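Local coordinates for putative outer membrane lipoprotein (Salmonella typhimurium LT2, PDB 2RD1), which is of unknown function but is probably anchored in the bacterial membrane as a small lipoprotein of the DUF903 family, at residues A[3-8]-A[19-24]. Numbering follows the deposited sequence.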
ATOM      1  N   THR A   3      -6.135   9.373  -2.930  1.00 47.60           N
ATOM      2  CA  THR A   3      -7.243   8.488  -2.467  1.00 48.25           C
ATOM      3  C   THR A   3      -6.836   7.030  -2.657  1.00 46.63           C
ATOM      4  O   THR A   3      -7.175   6.163  -1.849  1.00 49.55           O
ATOM      5  CB  THR A   3      -8.546   8.728  -3.265  1.00 53.10           C
ATOM      6  OG1 THR A   3      -8.601  10.090  -3.707  1.00 55.14           O
ATOM      7  CG2 THR A   3      -9.759   8.445  -2.393  1.00 53.34           C
ATOM      8  N   ASN A   4      -6.115   6.759  -3.737  1.00 32.58           N
ATOM      9  CA  ASN A   4      -5.659   5.404  -4.018  1.00 29.26           C
ATOM     10  C   ASN A   4      -4.151   5.342  -4.129  1.00 27.58           C
ATOM     11  O   ASN A   4      -3.513   6.229  -4.690  1.00 28.23           O
ATOM     12  CB  ASN A   4      -6.266   4.886  -5.320  1.00 29.26           C
ATOM     13  CG  ASN A   4      -7.654   4.298  -5.133  1.00 29.28           C
ATOM     14  OD1 ASN A   4      -8.430   4.208  -6.084  1.00 27.87           O
ATOM     15  ND2 ASN A   4      -7.967   3.883  -3.914  1.00 30.75           N
ATOM     16  N   TYR A   5      -3.588   4.283  -3.570  1.00 25.88           N
ATOM     17  CA  TYR A   5      -2.161   4.055  -3.623  1.00 23.80           C
ATOM     18  C   TYR A   5      -2.027   2.634  -4.108  1.00 24.08           C
ATOM     19  O   TYR A   5      -2.918   1.809  -3.880  1.00 22.32           O
ATOM     20  CB  TYR A   5      -1.517   4.163  -2.243  1.00 26.54           C
ATOM     21  CG  TYR A   5      -1.059   5.555  -1.866  1.00 26.48           C
ATOM     22  CD1 TYR A   5      -1.972   6.560  -1.577  1.00 27.71           C
ATOM     23  CD2 TYR A   5       0.295   5.860  -1.792  1.00 27.15           C
ATOM     24  CE1 TYR A   5      -1.547   7.844  -1.217  1.00 27.57           C
ATOM     25  CE2 TYR A   5       0.734   7.132  -1.435  1.00 29.69           C
ATOM     26  CZ  TYR A   5      -0.193   8.121  -1.149  1.00 30.85           C
ATOM     27  OH  TYR A   5       0.249   9.376  -0.792  1.00 34.89           O
ATOM     28  N   VAL A   6      -0.933   2.361  -4.807  1.00 22.99           N
ATOM     29  CA  VAL A   6      -0.669   1.027  -5.304  1.00 21.07           C
ATOM     30  C   VAL A   6       0.585   0.540  -4.611  1.00 21.83           C
ATOM     31  O   VAL A   6       1.648   1.164  -4.682  1.00 19.51           O
ATOM     32  CB  VAL A   6      -0.455   1.009  -6.821  1.00 20.55           C
ATOM     33  CG1 VAL A   6      -0.031  -0.387  -7.267  1.00 17.44           C
ATOM     34  CG2 VAL A   6      -1.731   1.430  -7.516  1.00 18.96           C
HETATM   35  N   MSE A   7       0.430  -0.583  -3.927  1.00 23.56           N
HETATM   36  CA  MSE A   7       1.493  -1.216  -3.177  1.00 25.71           C
HETATM   37  C   MSE A   7       2.023  -2.420  -3.935  1.00 24.49           C
HETATM   38  O   MSE A   7       1.251  -3.250  -4.408  1.00 24.81           O
HETATM   39  CB  MSE A   7       0.942  -1.670  -1.826  1.00 40.01           C
HETATM   40  CG  MSE A   7       1.914  -2.437  -0.953  1.00 48.09           C
HETATM   41 SE   MSE A   7       1.032  -3.102   0.647  1.00 63.29          SE
HETATM   42  CE  MSE A   7       1.116  -1.504   1.718  1.00 54.96           C
ATOM     43  N   THR A   8       3.340  -2.507  -4.054  1.00 22.94           N
ATOM     44  CA  THR A   8       3.966  -3.637  -4.717  1.00 22.86           C
ATOM     45  C   THR A   8       4.735  -4.400  -3.648  1.00 23.13           C
ATOM     46  O   THR A   8       5.544  -3.823  -2.924  1.00 23.01           O
ATOM     47  CB  THR A   8       4.929  -3.182  -5.812  1.00 27.19           C
ATOM     48  OG1 THR A   8       4.196  -2.439  -6.794  1.00 30.34           O
ATOM     49  CG2 THR A   8       5.572  -4.391  -6.493  1.00 28.42           C
ATOM     50  N   GLY A  19      -6.411   5.344   0.520  1.00 31.47           N
ATOM     51  CA  GLY A  19      -5.621   6.194   1.393  1.00 32.83           C
ATOM     52  C   GLY A  19      -4.187   5.694   1.462  1.00 32.50           C
ATOM     53  O   GLY A  19      -3.909   4.560   1.077  1.00 30.31           O
ATOM     54  N   LYS A  20      -3.277   6.533   1.947  1.00 34.73           N
ATOM     55  CA  LYS A  20      -1.868   6.164   2.058  1.00 34.75           C
ATOM     56  C   LYS A  20      -1.605   5.246   3.247  1.00 34.42           C
ATOM     57  O   LYS A  20      -1.951   5.574   4.378  1.00 34.70           O
ATOM     58  CB  LYS A  20      -0.999   7.420   2.195  1.00 41.96           C
ATOM     59  CG  LYS A  20       0.493   7.135   2.394  1.00 44.19           C
ATOM     60  CD  LYS A  20       1.313   8.424   2.548  1.00 44.85           C
ATOM     61  CE  LYS A  20       2.815   8.114   2.526  1.00 46.03           C
ATOM     62  NZ  LYS A  20       3.666   9.337   2.629  1.00 45.88           N
ATOM     63  N   PRO A  21      -0.984   4.084   3.004  1.00 30.73           N
ATOM     64  CA  PRO A  21      -0.684   3.140   4.082  1.00 32.73           C
ATOM     65  C   PRO A  21       0.206   3.792   5.135  1.00 35.54           C
ATOM     66  O   PRO A  21       0.992   4.684   4.820  1.00 36.67           O
ATOM     67  CB  PRO A  21       0.004   1.989   3.349  1.00 27.78           C
ATOM     68  CG  PRO A  21      -0.673   2.010   2.008  1.00 26.68           C
ATOM     69  CD  PRO A  21      -0.667   3.491   1.692  1.00 26.65           C
ATOM     70  N   GLN A  22       0.082   3.350   6.383  1.00 29.84           N
ATOM     71  CA  GLN A  22       0.870   3.926   7.466  1.00 33.82           C
ATOM     72  C   GLN A  22       1.908   2.948   7.989  1.00 36.65           C
ATOM     73  O   GLN A  22       1.632   1.763   8.166  1.00 35.95           O
ATOM     74  CB  GLN A  22      -0.053   4.376   8.598  1.00 49.83           C
ATOM     75  CG  GLN A  22      -1.066   5.433   8.172  1.00 52.30           C
ATOM     76  CD  GLN A  22      -0.411   6.736   7.753  1.00 53.16           C
ATOM     77  OE1 GLN A  22       0.219   7.412   8.566  1.00 54.84           O
ATOM     78  NE2 GLN A  22      -0.551   7.092   6.479  1.00 53.30           N
ATOM     79  N   LEU A  23       3.103   3.463   8.247  1.00 43.41           N
ATOM     80  CA  LEU A  23       4.209   2.650   8.730  1.00 48.03           C
ATOM     81  C   LEU A  23       4.597   2.928  10.182  1.00 50.91           C
ATOM     82  O   LEU A  23       4.787   4.078  10.573  1.00 50.96           O
ATOM     83  CB  LEU A  23       5.415   2.861   7.806  1.00 59.75           C
ATOM     84  CG  LEU A  23       6.838   2.484   8.231  1.00 61.14           C
ATOM     85  CD1 LEU A  23       6.908   1.048   8.726  1.00 60.52           C
ATOM     86  CD2 LEU A  23       7.761   2.684   7.038  1.00 61.10           C
ATOM     87  N   ASP A  24       4.699   1.865  10.976  1.00 76.61           N
ATOM     88  CA  ASP A  24       5.090   1.971  12.380  1.00 80.83           C
ATOM     89  C   ASP A  24       6.522   1.483  12.533  1.00 82.12           C
ATOM     90  O   ASP A  24       6.786   0.284  12.459  1.00 82.59           O
ATOM     91  CB  ASP A  24       4.174   1.124  13.269  1.00106.28           C
ATOM     92  CG  ASP A  24       3.074   1.940  13.925  1.00109.40           C
ATOM     93  OD1 ASP A  24       3.402   2.861  14.706  1.00110.92           O
ATOM     94  OD2 ASP A  24       1.885   1.661  13.658  1.00110.71           O
TER
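Tyr-5 turns its CG beside the backbone N and anti to the carbonyl carbon: chi1 -89° swings the ring toward residues 19-21, and chi2 near 71° turns one face to Lys-20. The lysine in turn sets CG anti to its own N and stays extended; its CB sits over that face and the chain continues obliquely along the rim toward OH. Lys-20 CB carries a CH-pi contact, 3.8 Å from the centroid of the Tyr-5 ring and displaced toward the rim on the CE1–CZ side, where CE1 is 3.5 Å from CB. Farther out, Lys-20 CD passes 3.6 Å from Tyr-5 OH, and the end of the chain, with NZ, then leads away from strand 4-9.

Near CB and CG of Tyr-5, Pro-21 packs obliquely, its CD 4.1 Å from Tyr-5 CB. Selenomethionine Met-7 extends to SE and then bends at chi3 (-82°), which brings CE to 4.0 Å from Pro-21 CG. The buried proline also touches Leu-50, Thr-30 and Tyr-32, and Met-7 reaches Val-47 and Leu-50, so Pro-21 is packed between side chains of both sheets.

At the other end, Gly-19 N donates to Thr-3 O over 2.6 Å. This bond lies next to the backbone pairing of Tyr-5 with Thr-17 in the hairpin; Thr-17 OG1 also bonds Gly-19 O, tying down the exit from strand 14-18. Within segment 19-24, Gln-22 NE2 donates to Lys-20 O at 2.9 Å, a bond that spans Pro-21 in the sequence.

Residues 19-21 thus form the link by which the chain leaves the antiparallel hairpin of strands 4-9 and 14-18 and crosses to the second three-stranded sheet, consistent with the small, two-sheet all-beta architecture of the SH3 clan to which DUF903 belongs.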